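Local coordinates for protein transcriptional regulator, MarR/EmrR family (Clostridium acetobutylicum, PDB 3JW4) that probably binds DNA as a MarR-type winged-helix transcription factor and so regulates the expression of its target genes, at residues R20-G23 against M24-T28; T28-D31 against A32-E36. All coordinates share one frame; numbering follows the deposited sequence. Where two conformers were deposited one is given.

Contact 1: residues R20-G23 against M24-T28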
loop_
_atom_site.group_PDB
_atom_site.type_symbol
_atom_site.label_atom_id
_atom_site.label_comp_id
_atom_site.label_asym_id
_atom_site.label_seq_id
_atom_site.Cartn_x
_atom_site.Cartn_y
_atom_site.Cartn_z
ATOM N N ARG B 20 -2.376 5.649 -6.740
ATOM C CA ARG B 20 -2.596 4.217 -6.387
ATOM C C ARG B 20 -2.372 3.287 -7.582
ATOM O O ARG B 20 -1.899 2.183 -7.428
ATOM C CB ARG B 20 -4.025 3.988 -5.902
ATOM C CG ARG B 20 -4.393 4.757 -4.661
ATOM C CD ARG B 20 -5.904 4.682 -4.425
ATOM N NE ARG B 20 -6.243 3.921 -3.222
ATOM C CZ ARG B 20 -6.939 4.402 -2.186
ATOM N NH1 ARG B 20 -7.400 5.663 -2.175
ATOM N NH2 ARG B 20 -7.195 3.609 -1.150
ATOM N N SER B 21 -2.785 3.729 -8.765
ATOM C CA SER B 21 -2.606 2.978 -10.003
ATOM C C SER B 21 -1.123 2.761 -10.295
ATOM O O SER B 21 -0.694 1.623 -10.548
ATOM C CB SER B 21 -3.238 3.735 -11.150
ATOM O OG SER B 21 -3.117 3.048 -12.348
ATOM N N ILE B 22 -0.346 3.840 -10.219
ATOM C CA ILE B 22 1.103 3.758 -10.379
ATOM C C ILE B 22 1.720 2.858 -9.286
ATOM O O ILE B 22 2.465 1.890 -9.589
ATOM C CB ILE B 22 1.742 5.155 -10.393
ATOM C CG1 ILE B 22 1.367 5.925 -11.667
ATOM C CG2 ILE B 22 3.246 5.061 -10.374
ATOM C CD1 ILE B 22 1.544 7.433 -11.514
ATOM N N GLY B 23 1.382 3.120 -8.029
ATOM C CA GLY B 23 1.789 2.231 -6.914
ATOM C C GLY B 23 1.538 0.747 -7.105
ATOM O O GLY B 23 2.414 -0.105 -6.837
HETATM N N MSE B 24 0.306 0.430 -7.505
HETATM C CA MSE B 24 -0.101 -0.953 -7.684
HETATM C C MSE B 24 0.652 -1.555 -8.889
HETATM O O MSE B 24 1.046 -2.734 -8.843
HETATM C CB MSE B 24 -1.643 -1.085 -7.811
HETATM C CG MSE B 24 -2.432 -0.865 -6.472
HETATM SE SE MSE B 24 -4.418 -1.167 -6.487
HETATM C CE MSE B 24 -4.890 -0.246 -4.823
ATOM N N LYS B 25 0.877 -0.765 -9.942
ATOM C CA LYS B 25 1.647 -1.242 -11.103
ATOM C C LYS B 25 3.117 -1.517 -10.734
ATOM O O LYS B 25 3.706 -2.506 -11.201
ATOM C CB LYS B 25 1.594 -0.248 -12.268
ATOM C CG LYS B 25 0.289 -0.249 -13.024
ATOM C CD LYS B 25 0.205 0.891 -14.049
ATOM C CE LYS B 25 -1.164 0.933 -14.703
ATOM N NZ LYS B 25 -1.289 2.009 -15.695
ATOM N N LEU B 26 3.719 -0.648 -9.931
ATOM C CA LEU B 26 5.107 -0.858 -9.500
ATOM C C LEU B 26 5.204 -2.126 -8.639
ATOM O O LEU B 26 6.068 -2.981 -8.865
ATOM C CB LEU B 26 5.630 0.322 -8.694
ATOM C CG LEU B 26 5.711 1.682 -9.403
ATOM C CD1 LEU B 26 6.117 2.755 -8.448
ATOM C CD2 LEU B 26 6.660 1.634 -10.586
ATOM N N LYS B 27 4.302 -2.240 -7.672
ATOM C CA LYS B 27 4.289 -3.361 -6.768
ATOM C C LYS B 27 4.040 -4.683 -7.475
ATOM O O LYS B 27 4.598 -5.691 -7.078
ATOM C CB LYS B 27 3.243 -3.182 -5.668
ATOM C CG LYS B 27 3.468 -4.129 -4.482
ATOM C CD LYS B 27 2.201 -4.350 -3.663
ATOM C CE LYS B 27 2.506 -5.192 -2.401
ATOM N NZ LYS B 27 1.388 -6.139 -2.101
ATOM N N THR B 28 3.219 -4.676 -8.516
ATOM C CA THR B 28 2.926 -5.895 -9.267
ATOM C C THR B 28 4.162 -6.301 -10.045
ATOM O O THR B 28 4.586 -7.451 -9.965
ATOM C CB THR B 28 1.723 -5.701 -10.218
ATOM O OG1 THR B 28 0.571 -5.373 -9.442
ATOM C CG2 THR B 28 1.440 -6.970 -11.027
#
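Met24, a selenomethionine, hydrogen-bonds through its backbone N to Arg20 O at 2.8 Å, and its own carbonyl oxygen is gripped twice by Thr28. These are successive turns of alpha-helix 14-35, the N-terminal helix of the MarR fold. Thr28 OG1 lies 2.7 Å from Met24 O and Thr28 N lies 2.9 Å from the same oxygen, the two donors arriving from opposite faces of the carbonyl plane. Such a side-chain bond back to the preceding turn fixes the threonine hydroxyl. On another side of the helix, Ser21 and Lys25 turn toward the second subunit. The lysine chain runs fully extended beyond CG, which lies 3.3 Å from Ser21 O, and passes alongside Ser21, with Lys25 CE 3.7 Å from Ser21 OG. Both polar ends are held across the dimer interface: Ser21 OG and Lys25 NZ each hydrogen-bond to Asn145 OD1 of the second subunit, and NZ also forms a salt bridge with the terminal carboxylate of Met148 there. Ile22 and Leu26, one turn apart, project from the same flank of the helix, and Leu26 packs on helix 105-126 of its own chain. Leu26 CD1 comes 4.2 Å from Ile22 CG2.

Contact 2: residues T28-D31 against A32-E36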
loop_
_atom_site.group_PDB
_atom_site.type_symbol
_atom_site.label_atom_id
_atom_site.label_comp_id
_atom_site.label_asym_id
_atom_site.label_seq_id
_atom_site.Cartn_x
_atom_site.Cartn_y
_atom_site.Cartn_z
ATOM N N THR B 28 3.219 -4.676 -8.516
ATOM C CA THR B 28 2.926 -5.895 -9.267
ATOM C C THR B 28 4.162 -6.301 -10.045
ATOM O O THR B 28 4.586 -7.451 -9.965
ATOM C CB THR B 28 1.723 -5.701 -10.218
ATOM O OG1 THR B 28 0.571 -5.373 -9.442
ATOM C CG2 THR B 28 1.440 -6.970 -11.027
ATOM N N SER B 29 4.725 -5.364 -10.801
ATOM C CA SER B 29 6.039 -5.536 -11.408
ATOM C C SER B 29 7.018 -6.183 -10.394
ATOM O O SER B 29 7.608 -7.233 -10.664
ATOM C CB SER B 29 6.582 -4.171 -11.847
ATOM O OG SER B 29 6.969 -4.154 -13.197
ATOM N N ALA B 30 7.157 -5.593 -9.207
ATOM C CA ALA B 30 8.184 -6.063 -8.251
ATOM C C ALA B 30 7.820 -7.403 -7.607
ATOM O O ALA B 30 8.653 -8.300 -7.565
ATOM C CB ALA B 30 8.472 -5.026 -7.170
ATOM N N ASP B 31 6.599 -7.533 -7.094
ATOM C CA ASP B 31 6.165 -8.785 -6.460
ATOM C C ASP B 31 6.315 -10.007 -7.359
ATOM O O ASP B 31 6.691 -11.096 -6.869
ATOM C CB ASP B 31 4.714 -8.699 -5.988
ATOM C CG ASP B 31 4.564 -7.831 -4.762
ATOM O OD1 ASP B 31 5.611 -7.423 -4.191
ATOM O OD2 ASP B 31 3.397 -7.562 -4.382
ATOM N N ALA B 32 6.036 -9.816 -8.656
ATOM C CA ALA B 32 6.110 -10.898 -9.638
ATOM C C ALA B 32 7.552 -11.307 -9.945
ATOM O O ALA B 32 7.858 -12.502 -9.991
ATOM C CB ALA B 32 5.358 -10.530 -10.925
ATOM N N ARG B 33 8.439 -10.329 -10.115
ATOM C CA ARG B 33 9.859 -10.601 -10.387
ATOM C C ARG B 33 10.619 -11.218 -9.180
ATOM O O ARG B 33 11.642 -11.910 -9.325
ATOM C CB ARG B 33 10.545 -9.317 -10.855
ATOM C CG ARG B 33 11.199 -9.473 -12.229
ATOM C CD ARG B 33 11.737 -8.149 -12.772
ATOM N NE ARG B 33 13.184 -8.198 -13.002
ATOM C CZ ARG B 33 13.915 -7.175 -13.436
ATOM N NH1 ARG B 33 15.223 -7.334 -13.593
ATOM N NH2 ARG B 33 13.351 -6.000 -13.724
ATOM N N LEU B 34 10.103 -10.960 -7.988
ATOM C CA LEU B 34 10.671 -11.503 -6.774
ATOM C C LEU B 34 10.119 -12.901 -6.495
ATOM O O LEU B 34 10.864 -13.791 -6.055
ATOM C CB LEU B 34 10.343 -10.590 -5.602
ATOM C CG LEU B 34 10.993 -9.215 -5.660
ATOM C CD1 LEU B 34 10.260 -8.284 -4.683
ATOM C CD2 LEU B 34 12.479 -9.316 -5.370
ATOM N N ALA B 35 8.809 -13.057 -6.718
ATOM C CA ALA B 35 8.064 -14.298 -6.438
ATOM C C ALA B 35 8.655 -15.478 -7.187
ATOM O O ALA B 35 8.652 -16.609 -6.679
ATOM C CB ALA B 35 6.569 -14.142 -6.816
ATOM N N GLU B 36 9.169 -15.214 -8.385
ATOM C CA GLU B 36 9.856 -16.246 -9.161
ATOM C C GLU B 36 11.070 -16.783 -8.396
ATOM O O GLU B 36 11.417 -17.957 -8.511
ATOM C CB GLU B 36 10.242 -15.742 -10.572
ATOM C CG GLU B 36 9.425 -16.354 -11.700
ATOM C CD GLU B 36 7.991 -15.838 -11.790
ATOM O OE1 GLU B 36 7.806 -14.601 -11.962
ATOM O OE2 GLU B 36 7.053 -16.666 -11.720
#
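Four backbone hydrogen bonds join the turns 28-31 and 32-36 in the alpha-helical pattern, from Ala32 N to Thr28 O, Arg33 N to Ser29 O, Leu34 N to Ala30 O and Ala35 N to Asp31 O. The longest of them runs from Arg33 N to Ser29 O at 3.3 Å. Beyond them, the bond from Glu36 N to Ala32 O is weak at 3.4 Å. Leu34 gives the principal side-chain contact. Its CG is turned away from the carbonyl carbon of Leu34 (chi1 -66°), which lays the branch against the preceding turn: Leu34 CG lies 3.2 Å from Ala30 O, and Leu34 CD1 lies 3.3 Å from the same oxygen and 4.5 Å from Ala30 CB. Ala30 and Leu34 thus form a short, buried apolar strip one turn apart. Elsewhere beta carbons touch carbonyl oxygens of the earlier turn: Ala32 CB lies 3.3 Å from Thr28 O. Arg33 starts from an intermediate first torsion (chi1 -123°) and touches the earlier turn through Arg33 CB, 3.6 Å from Ser29 O, while the guanidinium group extends to helix 105-126. There its NH2 forms a salt bridge with Glu120 OE1, and Ile117 packs against the arginine side chain. Leu34 rests on Phe114 and Ile117, so both residues fasten this C-terminal part of helix 14-35 to the long helix 105-126.

How the contacts relate
Contacts 1 and 2 follow each other along the single helix 14-35, with centres about 12 Å apart. Residue Thr28 belongs to both, closing the first and opening the second; a long, weak ion pair links Lys27 of contact 1 to Asp31 of contact 2. Each contact leans on helix 105-126, contact 1 around Val121 to Ile125 and contact 2 around Phe114 to Glu120, so the two helices run past each other in opposite directions. Their surroundings also differ: residues 20-28 meet the second subunit, whereas 28-36 touch no other chain of the assembly. The helix therefore joins the dimer interface, built in MarR proteins from terminal helices, to the long helix of its own subunit.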